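Long-range contacts in orotidine 5'-phosphate decarboxylase (Sulfolobus solfataricus, PDB 4DBE), which probably catalyses, as a homodimer, the decarboxylation of orotidine 5'-monophosphate to UMP, the final step of de novo UMP synthesis: residues K3-L8 and A181-I186; A9-L14 and G32-L37; D59-D64 and I83-I88; N129-I134 and R154-M159. All coordinates share one frame; numbering follows the deposited sequence.

How the contacts relate
The chain enters the TIM barrel on strand 6-10, and contact 1 pairs its start with strand 183-186, the last of eight, so that the sheet closes and the other three contacts nest within the loop. Contact 2 follows on the end of strand 6-10, joined to contact 1 by I186 O and A9 N, and closes a short loop onto helix 33-39. Contact 3 closes the next loop, across the unit of strand 55-62, helix 66-73 and strand 81-85; its F60 packs on L33 and V36 of contact 2. Contact 4 comes later, packing helix 124-134 against the end of helix 146-155 and the turn that follows it. Contacts 2, 3 and 4 run in series without crossing.

Contact 1. Residues K3-L8 and A181-I186; sequences KSRVIL and ADYEII. With BMP (6-hydroxyuridine-5'-phosphate), chain C.
R5, I7, E184 and I186 join the first and last strands of the TIM barrel by three backbone hydrogen bonds: E184 N to R5 O (2.9 Å), I7 N to E184 O (2.9 Å) and I186 N to I7 O (2.9 Å). The pairing is parallel, with the short strand axes 29° apart. Between these bonds the CA-H groups of Y183, V6 and I185 turn to the same three carbonyl oxygens.

Apolar side chains meet on both faces of the sheet. On one, the I7 and Y183 side chains cross at about a right angle, with I7 CD1 3.7 Å from Y183 CB, and I185 CG2 reaches O4' of the bound BMP (3.7 Å). On the other, the two methyls of V6 straddle I186 CD1, with V6 CG1 4.0 Å from it.

The side-chain polar contacts lie just ahead of the two strands. Bends at chi2 (-81°) and chi3 curl the R5 side chain back against D182 O, which NH1 meets in a weak hydrogen bond of 3.1 Å. A water weakly bound by R5 NH1 donates to D182 OD1 (2.8 Å), while D182 OD2 takes a salt bridge from R153. With an alanine at R5, D182 O would probably lose this side-chain donor and the water one of its two partners here.

Strands 28-32 and 160-163 flank the pair: L8 bonds to G28 and K30, and Y183 to I161. I7 and I185 pack on V162 and K30, whereas V6 and I186 lie beneath helix 196-213, on L200 and I203.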
# COMPACT_ATOMS: atom_id res chain seq x y z
N LYS A 3 -30.11 -10.29 5.57
CA LYS A 3 -28.72 -10.36 5.98
C LYS A 3 -27.99 -9.06 5.65
O LYS A 3 -28.26 -8.42 4.63
CB LYS A 3 -28.02 -11.54 5.31
CG LYS A 3 -28.59 -12.90 5.71
CD LYS A 3 -28.40 -13.16 7.20
CE LYS A 3 -28.79 -14.59 7.57
NZ LYS A 3 -28.43 -14.93 8.97
N SER A 4 -27.04 -8.69 6.51
CA SER A 4 -26.30 -7.45 6.38
C SER A 4 -25.47 -7.34 5.10
O SER A 4 -24.89 -8.32 4.61
CB SER A 4 -25.39 -7.23 7.61
OG SER A 4 -24.74 -5.97 7.54
N ARG A 5 -25.42 -6.12 4.57
CA ARG A 5 -24.58 -5.81 3.42
C ARG A 5 -23.37 -4.99 3.87
O ARG A 5 -22.67 -4.39 3.05
CB ARG A 5 -25.38 -4.99 2.40
CG ARG A 5 -26.67 -5.64 1.96
CD ARG A 5 -26.41 -6.69 0.90
NE ARG A 5 -27.48 -6.74 -0.09
CZ ARG A 5 -27.35 -7.28 -1.30
NH1 ARG A 5 -26.19 -7.81 -1.66
NH2 ARG A 5 -28.37 -7.30 -2.14
N VAL A 6 -23.14 -4.95 5.18
CA VAL A 6 -22.06 -4.12 5.71
C VAL A 6 -20.76 -4.90 5.92
O VAL A 6 -20.76 -6.00 6.46
CB VAL A 6 -22.46 -3.43 7.01
CG1 VAL A 6 -21.29 -2.62 7.56
CG2 VAL A 6 -23.66 -2.54 6.78
N ILE A 7 -19.66 -4.29 5.48
CA ILE A 7 -18.33 -4.74 5.82
C ILE A 7 -17.76 -3.67 6.74
O ILE A 7 -17.61 -2.51 6.34
CB ILE A 7 -17.43 -4.92 4.56
CG1 ILE A 7 -17.98 -6.04 3.67
CG2 ILE A 7 -15.96 -5.23 4.96
CD1 ILE A 7 -17.21 -6.26 2.36
N LEU A 8 -17.49 -4.05 7.98
CA LEU A 8 -16.89 -3.13 8.95
C LEU A 8 -15.45 -2.85 8.57
O LEU A 8 -14.65 -3.78 8.43
CB LEU A 8 -16.94 -3.74 10.35
CG LEU A 8 -16.16 -2.99 11.44
CD1 LEU A 8 -16.83 -1.67 11.71
CD2 LEU A 8 -16.08 -3.84 12.71
N ALA A 181 -23.41 -2.28 -6.19
CA ALA A 181 -22.46 -2.94 -5.28
C ALA A 181 -23.13 -4.08 -4.53
O ALA A 181 -24.34 -4.06 -4.32
CB ALA A 181 -21.86 -1.93 -4.29
N ASP A 182 -22.34 -5.06 -4.10
CA ASP A 182 -22.84 -6.11 -3.22
C ASP A 182 -22.80 -5.70 -1.74
O ASP A 182 -23.72 -5.99 -0.97
CB ASP A 182 -22.02 -7.38 -3.43
CG ASP A 182 -22.17 -7.91 -4.83
OD1 ASP A 182 -23.20 -8.57 -5.09
OD2 ASP A 182 -21.29 -7.64 -5.67
N TYR A 183 -21.73 -5.01 -1.36
CA TYR A 183 -21.49 -4.67 0.04
C TYR A 183 -20.96 -3.25 0.17
O TYR A 183 -20.27 -2.75 -0.73
CB TYR A 183 -20.48 -5.66 0.65
CG TYR A 183 -20.95 -7.08 0.53
CD1 TYR A 183 -22.07 -7.51 1.23
CD2 TYR A 183 -20.29 -8.00 -0.28
CE1 TYR A 183 -22.53 -8.81 1.12
CE2 TYR A 183 -20.74 -9.31 -0.39
CZ TYR A 183 -21.86 -9.70 0.32
OH TYR A 183 -22.31 -10.99 0.22
N GLU A 184 -21.30 -2.60 1.27
CA GLU A 184 -20.76 -1.27 1.54
C GLU A 184 -19.79 -1.35 2.71
O GLU A 184 -20.06 -1.98 3.74
CB GLU A 184 -21.88 -0.25 1.81
CG GLU A 184 -22.70 0.02 0.56
CD GLU A 184 -23.80 1.04 0.74
OE1 GLU A 184 -23.90 1.62 1.84
OE2 GLU A 184 -24.57 1.24 -0.24
N ILE A 185 -18.63 -0.73 2.52
CA ILE A 185 -17.58 -0.72 3.52
C ILE A 185 -17.75 0.52 4.38
O ILE A 185 -17.80 1.64 3.86
CB ILE A 185 -16.22 -0.65 2.85
CG1 ILE A 185 -15.96 -1.93 2.06
CG2 ILE A 185 -15.12 -0.45 3.91
CD1 ILE A 185 -14.80 -1.81 1.06
N ILE A 186 -17.83 0.34 5.70
CA ILE A 186 -18.11 1.48 6.58
C ILE A 186 -17.18 1.45 7.79
O ILE A 186 -17.11 0.44 8.51
CB ILE A 186 -19.57 1.47 7.04
CG1 ILE A 186 -20.51 1.43 5.84
CG2 ILE A 186 -19.88 2.67 7.93
CD1 ILE A 186 -21.94 1.07 6.21
P BMP C . -14.56 5.43 6.53
OP1 BMP C . -14.59 6.53 5.56
OP2 BMP C . -14.23 5.77 8.08
OP3 BMP C . -16.00 4.76 6.55
O5' BMP C . -13.57 4.28 6.04
C5' BMP C . -13.53 3.85 4.68
C4' BMP C . -12.67 2.61 4.53
O4' BMP C . -12.63 2.24 3.13
C3' BMP C . -11.22 2.76 4.98
O3' BMP C . -10.73 1.51 5.45
C2' BMP C . -10.51 3.12 3.67
O2' BMP C . -9.14 2.80 3.65
C1' BMP C . -11.30 2.28 2.66
N1 BMP C . -11.30 2.83 1.30
C2 BMP C . -11.72 4.09 1.04
O2 BMP C . -12.08 4.82 1.94
N3 BMP C . -11.72 4.57 -0.22
C4 BMP C . -11.33 3.81 -1.27
O4 BMP C . -11.34 4.26 -2.41
C5 BMP C . -10.91 2.48 -1.03
C6 BMP C . -10.92 2.02 0.26
O1 BMP C . -10.54 0.76 0.53
O HOH W 1 -24.71 -9.88 -3.16

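Contact 2. Residues A9-L14 and G32-L37; sequences AMDKPL and GLPLVL. With BMP (6-hydroxyuridine-5'-phosphate), chain C.
D11 and G32 face each other where the first strand of the TIM barrel gives way to its loop, and the carboxylate of D11 lies between the bound nucleotide and the start of helix 33-39. D11 OD2 accepts a hydrogen bond of 2.7 Å from O3' of BMP, in keeping with the predicted role of D11 in substrate binding. K30, close beside D11, also hydrogen-bonds the nucleotide, and I68 of the second subunit packs on D11, so the dimer interface borders this side of the pocket. The other oxygen, D11 OD1, rests on G32 CA at 3.5 Å. Glycine suits this N-cap position, since a beta carbon there would collide with D11 OD1.

Behind this first shell the backbone fixes the spacing. G32 N donates to M10 O (3.2 Å) from above the carbonyl plane, 44° out of it. M10 is the centre of an inverse gamma turn that redirects the chain as the strand ends, its closing bond from D11 N to A9 O being weak. P34 adds a second touch, its CB lying 3.4 Å from D11 O.

L35 holds the next layer. Its CG is anti to the backbone N (chi1 179°), which sends the branches toward the loop while CB stays against M10 O at 3.4 Å.

The two L35 methyls divide their work: CD2 meets the M10 side chain at CG (3.8 Å), and L35 CD1 lies against the pyrrolidine ring of P13, 3.6 Å from P13 N, as the two side chains slide past each other in opposite directions.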
# COMPACT_ATOMS: atom_id res chain seq x y z
N ALA A 9 -15.11 -1.57 8.38
CA ALA A 9 -13.72 -1.21 8.15
C ALA A 9 -13.06 -1.01 9.51
O ALA A 9 -13.13 0.07 10.09
CB ALA A 9 -13.60 0.04 7.29
N MET A 10 -12.48 -2.09 10.03
CA MET A 10 -11.82 -2.03 11.32
C MET A 10 -10.44 -1.42 11.16
O MET A 10 -9.43 -2.12 11.04
CB MET A 10 -11.76 -3.41 11.97
CG MET A 10 -11.43 -3.38 13.46
SD MET A 10 -11.61 -5.02 14.18
CE MET A 10 -13.15 -5.51 13.40
N ASP A 11 -10.40 -0.09 11.17
CA ASP A 11 -9.16 0.66 11.07
C ASP A 11 -8.70 1.13 12.44
O ASP A 11 -7.67 1.79 12.57
CB ASP A 11 -9.37 1.87 10.15
CG ASP A 11 -9.65 1.45 8.73
OD1 ASP A 11 -8.98 0.50 8.26
OD2 ASP A 11 -10.53 2.05 8.07
N LYS A 12 -9.50 0.80 13.44
CA LYS A 12 -9.27 1.17 14.83
C LYS A 12 -9.88 0.03 15.65
O LYS A 12 -10.88 -0.55 15.24
CB LYS A 12 -9.99 2.49 15.15
CG LYS A 12 -9.76 3.03 16.55
CD LYS A 12 -10.66 4.23 16.89
CE LYS A 12 -10.36 5.46 16.00
NZ LYS A 12 -10.88 6.73 16.63
N PRO A 13 -9.27 -0.31 16.79
CA PRO A 13 -9.80 -1.41 17.60
C PRO A 13 -11.22 -1.17 18.14
O PRO A 13 -11.56 -0.06 18.54
CB PRO A 13 -8.82 -1.47 18.77
CG PRO A 13 -7.56 -0.86 18.26
CD PRO A 13 -8.00 0.21 17.32
N LEU A 14 -12.03 -2.22 18.14
CA LEU A 14 -13.27 -2.25 18.91
C LEU A 14 -13.14 -3.40 19.91
O LEU A 14 -12.43 -4.37 19.66
CB LEU A 14 -14.50 -2.48 18.02
CG LEU A 14 -14.90 -1.42 16.98
CD1 LEU A 14 -13.86 -1.33 15.88
CD2 LEU A 14 -16.26 -1.75 16.34
N GLY A 32 -7.67 -3.25 8.57
CA GLY A 32 -6.84 -2.21 7.98
C GLY A 32 -5.45 -2.16 8.58
O GLY A 32 -5.21 -2.70 9.66
N LEU A 33 -4.53 -1.51 7.87
CA LEU A 33 -3.14 -1.43 8.34
C LEU A 33 -2.99 -0.72 9.70
O LEU A 33 -2.23 -1.18 10.54
CB LEU A 33 -2.25 -0.78 7.27
CG LEU A 33 -0.75 -0.79 7.56
CD1 LEU A 33 -0.27 -2.21 7.97
CD2 LEU A 33 0.03 -0.27 6.37
N PRO A 34 -3.71 0.39 9.93
CA PRO A 34 -3.58 1.02 11.25
C PRO A 34 -3.91 0.07 12.40
O PRO A 34 -3.25 0.10 13.44
CB PRO A 34 -4.61 2.15 11.20
CG PRO A 34 -4.78 2.45 9.74
CD PRO A 34 -4.63 1.13 9.04
N LEU A 35 -4.93 -0.77 12.23
CA LEU A 35 -5.27 -1.76 13.24
C LEU A 35 -4.13 -2.75 13.48
O LEU A 35 -3.71 -2.98 14.62
CB LEU A 35 -6.54 -2.52 12.85
CG LEU A 35 -6.94 -3.60 13.87
CD1 LEU A 35 -7.56 -2.97 15.11
CD2 LEU A 35 -7.88 -4.60 13.27
N VAL A 36 -3.60 -3.33 12.40
CA VAL A 36 -2.56 -4.35 12.54
C VAL A 36 -1.28 -3.76 13.13
O VAL A 36 -0.61 -4.41 13.94
CB VAL A 36 -2.27 -5.07 11.20
CG1 VAL A 36 -1.13 -6.07 11.37
CG2 VAL A 36 -3.52 -5.79 10.69
N LEU A 37 -0.96 -2.52 12.76
CA LEU A 37 0.19 -1.84 13.35
C LEU A 37 0.01 -1.62 14.86
O LEU A 37 0.97 -1.67 15.62
CB LEU A 37 0.42 -0.48 12.67
CG LEU A 37 0.86 -0.49 11.20
CD1 LEU A 37 0.95 0.92 10.68
CD2 LEU A 37 2.19 -1.20 11.02
P BMP C . -14.56 5.43 6.53
OP1 BMP C . -14.59 6.53 5.56
OP2 BMP C . -14.23 5.77 8.08
OP3 BMP C . -16.00 4.76 6.55
O5' BMP C . -13.57 4.28 6.04
C5' BMP C . -13.53 3.85 4.68
C4' BMP C . -12.67 2.61 4.53
O4' BMP C . -12.63 2.24 3.13
C3' BMP C . -11.22 2.76 4.98
O3' BMP C . -10.73 1.51 5.45
C2' BMP C . -10.51 3.12 3.67
O2' BMP C . -9.14 2.80 3.65
C1' BMP C . -11.30 2.28 2.66
N1 BMP C . -11.30 2.83 1.30
C2 BMP C . -11.72 4.09 1.04
O2 BMP C . -12.08 4.82 1.94
N3 BMP C . -11.72 4.57 -0.22
C4 BMP C . -11.33 3.81 -1.27
O4 BMP C . -11.34 4.26 -2.41
C5 BMP C . -10.91 2.48 -1.03
C6 BMP C . -10.92 2.02 0.26
O1 BMP C . -10.54 0.76 0.53

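Contact 3. Residues D59-D64 and I83-I88; sequences DFKLAD and IAHSFI. With BMP (6-hydroxyuridine-5'-phosphate), chain C; BMP (6-hydroxyuridine-5'-phosphate), chain G.
D59 and I83 are brought together by a chi1 of 178° in D59, which sets its CG anti to the backbone N and lays the carboxylate across the I83 side chain, with D59 OD1 3.5 Å from I83 CB. K61, bent at chi2 (-58°) and chi4, folds its chain past the H85 ring and returns NZ to D59 OD2, a 2.6 Å salt bridge on the syn lone pair. D59 OD1 is gripped as well, by K61 N (2.9 Å) in an Asx turn, which fixes the rotation of the carboxylate. K61 NZ then donates to O1 of the chain C BMP (2.6 Å).

L62 N to I83 O (3.3 Å) and H85 N to L62 O (2.9 Å) pair the strands in parallel, and a water bridges F60 N and I83 O. The H85 ring turns its edge to K61 O, with H85 CD2 3.5 Å away, while its NE2 is bonded to A63 O of the second subunit. Farther along, I88 CG2 packs on A63 CB.

D59 OD2 has a second salt bridge to K30, and K61 NZ another to D64 of the second subunit; in return D64 of this chain reaches into the partner's site, where its OD1 accepts from O2' of the chain G BMP (2.8 Å). K30, D59, K61 and the D64 of the partner chain thus form the alternating Lys-Asp-Lys-Asp array of OMP decarboxylases, in an active site shared across the dimer.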
# COMPACT_ATOMS: atom_id res chain seq x y z
N ASP A 59 -6.82 -5.59 4.31
CA ASP A 59 -6.64 -4.51 3.36
C ASP A 59 -5.42 -3.67 3.68
O ASP A 59 -5.50 -2.70 4.47
CB ASP A 59 -7.89 -3.61 3.27
CG ASP A 59 -7.71 -2.44 2.31
OD1 ASP A 59 -6.72 -2.44 1.55
OD2 ASP A 59 -8.55 -1.51 2.31
N PHE A 60 -4.28 -4.05 3.10
CA PHE A 60 -3.08 -3.22 3.15
C PHE A 60 -2.84 -2.50 1.80
O PHE A 60 -1.75 -1.98 1.55
CB PHE A 60 -1.85 -4.05 3.54
CG PHE A 60 -1.91 -4.63 4.95
CD1 PHE A 60 -2.95 -4.32 5.81
CD2 PHE A 60 -0.91 -5.48 5.40
CE1 PHE A 60 -3.00 -4.87 7.10
CE2 PHE A 60 -0.95 -6.03 6.69
CZ PHE A 60 -1.99 -5.72 7.54
N LYS A 61 -3.87 -2.45 0.96
CA LYS A 61 -3.76 -1.72 -0.31
C LYS A 61 -2.50 -2.13 -1.07
O LYS A 61 -1.73 -1.29 -1.56
CB LYS A 61 -3.75 -0.20 -0.06
CG LYS A 61 -5.07 0.41 0.44
CD LYS A 61 -6.22 0.15 -0.55
CE LYS A 61 -7.45 1.00 -0.19
NZ LYS A 61 -7.98 0.74 1.18
N LEU A 62 -2.31 -3.44 -1.18
CA LEU A 62 -1.08 -4.00 -1.75
C LEU A 62 -0.74 -3.37 -3.09
O LEU A 62 -1.58 -3.34 -4.00
CB LEU A 62 -1.19 -5.52 -1.88
CG LEU A 62 -1.46 -6.26 -0.58
CD1 LEU A 62 -1.96 -7.66 -0.87
CD2 LEU A 62 -0.19 -6.28 0.29
N ALA A 63 0.48 -2.86 -3.20
CA ALA A 63 0.89 -2.11 -4.39
C ALA A 63 2.41 -2.11 -4.52
O ALA A 63 3.07 -1.07 -4.42
CB ALA A 63 0.34 -0.68 -4.31
N ASP A 64 2.96 -3.29 -4.75
CA ASP A 64 4.40 -3.45 -4.80
C ASP A 64 4.74 -4.49 -5.87
O ASP A 64 3.85 -4.96 -6.59
CB ASP A 64 4.92 -3.87 -3.40
CG ASP A 64 6.30 -3.33 -3.11
OD1 ASP A 64 7.18 -3.50 -3.98
OD2 ASP A 64 6.52 -2.74 -2.02
N ILE A 83 -6.99 -7.21 -0.33
CA ILE A 83 -7.17 -6.11 -1.26
C ILE A 83 -5.83 -5.66 -1.85
O ILE A 83 -4.86 -5.48 -1.13
CB ILE A 83 -7.88 -4.92 -0.57
CG1 ILE A 83 -9.31 -5.32 -0.21
CG2 ILE A 83 -7.90 -3.69 -1.49
CD1 ILE A 83 -10.20 -4.18 0.21
N ALA A 84 -5.79 -5.50 -3.17
CA ALA A 84 -4.63 -4.91 -3.82
C ALA A 84 -5.07 -3.85 -4.80
O ALA A 84 -6.23 -3.80 -5.20
CB ALA A 84 -3.80 -5.97 -4.55
N HIS A 85 -4.14 -3.00 -5.21
CA HIS A 85 -4.42 -2.05 -6.28
C HIS A 85 -4.34 -2.73 -7.64
O HIS A 85 -3.60 -3.70 -7.82
CB HIS A 85 -3.44 -0.90 -6.19
CG HIS A 85 -3.87 0.17 -5.25
ND1 HIS A 85 -4.90 1.04 -5.56
CD2 HIS A 85 -3.45 0.49 -4.01
CE1 HIS A 85 -5.08 1.87 -4.54
NE2 HIS A 85 -4.21 1.56 -3.59
N SER A 86 -5.13 -2.22 -8.58
CA SER A 86 -5.06 -2.69 -9.96
C SER A 86 -4.03 -1.89 -10.78
O SER A 86 -3.45 -2.42 -11.73
CB SER A 86 -6.44 -2.60 -10.63
OG SER A 86 -6.86 -1.25 -10.70
N PHE A 87 -3.78 -0.63 -10.41
CA PHE A 87 -2.97 0.23 -11.26
C PHE A 87 -1.54 -0.25 -11.47
O PHE A 87 -0.91 0.05 -12.49
CB PHE A 87 -3.00 1.69 -10.80
CG PHE A 87 -2.17 1.96 -9.56
CD1 PHE A 87 -0.83 2.28 -9.67
CD2 PHE A 87 -2.75 1.93 -8.31
CE1 PHE A 87 -0.06 2.52 -8.54
CE2 PHE A 87 -1.99 2.18 -7.16
CZ PHE A 87 -0.65 2.48 -7.27
N ILE A 88 -1.03 -1.03 -10.50
CA ILE A 88 0.33 -1.56 -10.58
C ILE A 88 0.55 -2.56 -11.72
O ILE A 88 1.69 -2.83 -12.09
CB ILE A 88 0.77 -2.20 -9.24
CG1 ILE A 88 -0.09 -3.43 -8.94
CG2 ILE A 88 0.69 -1.16 -8.12
CD1 ILE A 88 0.14 -4.02 -7.54
P BMP C . -14.56 5.43 6.53
OP1 BMP C . -14.59 6.53 5.56
OP2 BMP C . -14.23 5.77 8.08
OP3 BMP C . -16.00 4.76 6.55
O5' BMP C . -13.57 4.28 6.04
C5' BMP C . -13.53 3.85 4.68
C4' BMP C . -12.67 2.61 4.53
O4' BMP C . -12.63 2.24 3.13
C3' BMP C . -11.22 2.76 4.98
O3' BMP C . -10.73 1.51 5.45
C2' BMP C . -10.51 3.12 3.67
O2' BMP C . -9.14 2.80 3.65
C1' BMP C . -11.30 2.28 2.66
N1 BMP C . -11.30 2.83 1.30
C2 BMP C . -11.72 4.09 1.04
O2 BMP C . -12.08 4.82 1.94
N3 BMP C . -11.72 4.57 -0.22
C4 BMP C . -11.33 3.81 -1.27
O4 BMP C . -11.34 4.26 -2.41
C5 BMP C . -10.91 2.48 -1.03
C6 BMP C . -10.92 2.02 0.26
O1 BMP C . -10.54 0.76 0.53
P BMP G . 15.05 -6.28 -3.97
OP1 BMP G . 14.55 -6.50 -5.34
OP2 BMP G . 15.20 -7.53 -3.00
OP3 BMP G . 16.51 -5.63 -4.18
O5' BMP G . 14.18 -5.17 -3.24
C5' BMP G . 13.60 -4.09 -3.96
C4' BMP G . 12.95 -3.11 -3.00
O4' BMP G . 12.49 -1.96 -3.75
C3' BMP G . 11.73 -3.65 -2.25
O3' BMP G . 11.68 -3.06 -0.95
C2' BMP G . 10.56 -3.15 -3.08
O2' BMP G . 9.35 -2.98 -2.36
C1' BMP G . 11.09 -1.81 -3.60
N1 BMP G . 10.55 -1.41 -4.90
C2 BMP G . 10.70 -2.17 -6.01
O2 BMP G . 11.29 -3.23 -5.95
N3 BMP G . 10.19 -1.77 -7.18
C4 BMP G . 9.54 -0.60 -7.29
O4 BMP G . 9.09 -0.25 -8.37
C5 BMP G . 9.38 0.22 -6.15
C6 BMP G . 9.90 -0.21 -4.97
O1 BMP G . 9.79 0.53 -3.84
O HOH W 2 -4.27 -6.25 1.50

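Contact 4. Residues N129-I134 and R154-M159; sequences NVIREI and RDFEKM
F156 slots its ring between I131 and R132, consecutive residues of helix 124-134, and these three bury most of the surface in the contact. I131 CG2 sits over one ring face in a CH-pi contact, 4.2 Å from the F156 centroid and 28° off the normal. R132 comes from the opposite side. Its guanidinium plane is only 20° from the ring plane, and F156 CZ lies over one guanidinium face near the rim, while R132 NE approaches F156 CE1 at 3.8 Å.

The bend at R132 chi3 (-111°) turns the group across the ring and points its edge at D155 O, 3.6 Å from R132 NH2. No hydrogen bond crosses the contact. D155 instead pairs its carboxylate with K128, and R132 also touches a crystal neighbour, which may influence its pose.

F156 is the first residue beyond the helical part of 146-155 and opens a type I beta turn that ends at M159. The turn brings M159 CE against I131 CG2, a tight 3.4 Å. An alanine in place of F156 would probably open a gap between I131 and R132 and let the guanidinium turn more freely.

The contact lies on the outside of the barrel, away from the active site. I131 reaches down to L110 and A112 of strand 107-113 and to I139 of strand 138-141, and M159, just before strand 160-163, joins it on I139 and P136.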
# COMPACT_ATOMS: atom_id res chain seq x y z
N ASN A 129 -8.82 -3.90 -18.06
CA ASN A 129 -8.06 -4.98 -18.67
C ASN A 129 -7.23 -5.74 -17.63
O ASN A 129 -7.16 -6.97 -17.65
CB ASN A 129 -7.16 -4.45 -19.78
CG ASN A 129 -7.82 -4.49 -21.15
OD1 ASN A 129 -9.04 -4.69 -21.28
ND2 ASN A 129 -7.02 -4.29 -22.19
N VAL A 130 -6.61 -4.99 -16.71
CA VAL A 130 -5.89 -5.61 -15.61
C VAL A 130 -6.83 -6.54 -14.85
O VAL A 130 -6.52 -7.70 -14.60
CB VAL A 130 -5.35 -4.56 -14.59
CG1 VAL A 130 -4.82 -5.27 -13.33
CG2 VAL A 130 -4.26 -3.70 -15.21
N ILE A 131 -7.99 -6.00 -14.49
CA ILE A 131 -8.97 -6.74 -13.72
C ILE A 131 -9.43 -7.98 -14.45
O ILE A 131 -9.47 -9.08 -13.89
CB ILE A 131 -10.18 -5.85 -13.34
CG1 ILE A 131 -9.76 -4.79 -12.32
CG2 ILE A 131 -11.31 -6.69 -12.79
CD1 ILE A 131 -10.80 -3.68 -12.12
N ARG A 132 -9.78 -7.80 -15.72
CA ARG A 132 -10.26 -8.90 -16.54
C ARG A 132 -9.18 -9.97 -16.65
O ARG A 132 -9.47 -11.17 -16.57
CB ARG A 132 -10.65 -8.36 -17.92
CG ARG A 132 -11.95 -8.89 -18.45
CD ARG A 132 -12.40 -8.09 -19.66
NE ARG A 132 -13.58 -7.30 -19.37
CZ ARG A 132 -13.72 -6.02 -19.69
NH1 ARG A 132 -12.74 -5.37 -20.31
NH2 ARG A 132 -14.85 -5.38 -19.38
N GLU A 133 -7.94 -9.54 -16.81
CA GLU A 133 -6.80 -10.45 -16.90
C GLU A 133 -6.54 -11.22 -15.60
O GLU A 133 -6.36 -12.44 -15.60
CB GLU A 133 -5.57 -9.64 -17.32
CG GLU A 133 -4.32 -10.44 -17.62
CD GLU A 133 -3.27 -9.57 -18.29
OE1 GLU A 133 -2.08 -9.96 -18.31
OE2 GLU A 133 -3.64 -8.48 -18.79
N ILE A 134 -6.51 -10.50 -14.48
CA ILE A 134 -6.24 -11.13 -13.19
C ILE A 134 -7.40 -12.00 -12.73
O ILE A 134 -7.20 -13.06 -12.14
CB ILE A 134 -5.95 -10.07 -12.12
CG1 ILE A 134 -4.61 -9.38 -12.41
CG2 ILE A 134 -5.94 -10.70 -10.74
CD1 ILE A 134 -3.42 -10.33 -12.39
N ARG A 154 -22.07 -3.51 -14.88
CA ARG A 154 -22.41 -3.87 -16.25
C ARG A 154 -21.24 -4.63 -16.88
O ARG A 154 -21.43 -5.70 -17.46
CB ARG A 154 -22.75 -2.61 -17.05
CG ARG A 154 -23.38 -2.86 -18.41
CD ARG A 154 -23.99 -1.58 -18.98
NE ARG A 154 -23.01 -0.49 -19.09
CZ ARG A 154 -23.06 0.64 -18.39
NH1 ARG A 154 -24.05 0.85 -17.52
NH2 ARG A 154 -22.13 1.56 -18.55
N ASP A 155 -20.03 -4.09 -16.73
CA ASP A 155 -18.84 -4.66 -17.34
C ASP A 155 -18.32 -5.92 -16.64
O ASP A 155 -17.46 -6.61 -17.17
CB ASP A 155 -17.72 -3.62 -17.38
CG ASP A 155 -18.05 -2.42 -18.24
OD1 ASP A 155 -18.99 -2.50 -19.08
OD2 ASP A 155 -17.37 -1.38 -18.09
N PHE A 156 -18.84 -6.20 -15.44
CA PHE A 156 -18.39 -7.34 -14.66
C PHE A 156 -19.53 -7.95 -13.84
O PHE A 156 -19.59 -7.79 -12.62
CB PHE A 156 -17.25 -6.93 -13.72
CG PHE A 156 -15.98 -6.51 -14.43
CD1 PHE A 156 -15.12 -7.45 -14.97
CD2 PHE A 156 -15.64 -5.17 -14.51
CE1 PHE A 156 -13.94 -7.07 -15.61
CE2 PHE A 156 -14.46 -4.78 -15.15
CZ PHE A 156 -13.61 -5.73 -15.70
N GLU A 157 -20.41 -8.67 -14.51
CA GLU A 157 -21.67 -9.12 -13.90
C GLU A 157 -21.51 -10.06 -12.69
O GLU A 157 -22.34 -10.03 -11.78
CB GLU A 157 -22.57 -9.76 -14.96
CG GLU A 157 -23.89 -10.30 -14.42
CD GLU A 157 -24.67 -11.11 -15.45
OE1 GLU A 157 -25.92 -11.15 -15.35
OE2 GLU A 157 -24.05 -11.70 -16.36
N LYS A 158 -20.48 -10.88 -12.68
CA LYS A 158 -20.36 -11.89 -11.63
C LYS A 158 -19.35 -11.50 -10.55
O LYS A 158 -19.08 -12.26 -9.62
CB LYS A 158 -20.02 -13.26 -12.23
CG LYS A 158 -21.18 -13.86 -13.01
CD LYS A 158 -20.81 -15.18 -13.66
CE LYS A 158 -22.02 -15.79 -14.37
NZ LYS A 158 -22.62 -14.85 -15.36
N MET A 159 -18.80 -10.30 -10.69
CA MET A 159 -17.83 -9.76 -9.75
C MET A 159 -18.49 -9.33 -8.44
O MET A 159 -19.57 -8.74 -8.45
CB MET A 159 -17.17 -8.55 -10.39
CG MET A 159 -15.92 -8.11 -9.71
SD MET A 159 -14.64 -9.24 -10.20
CE MET A 159 -13.97 -8.40 -11.61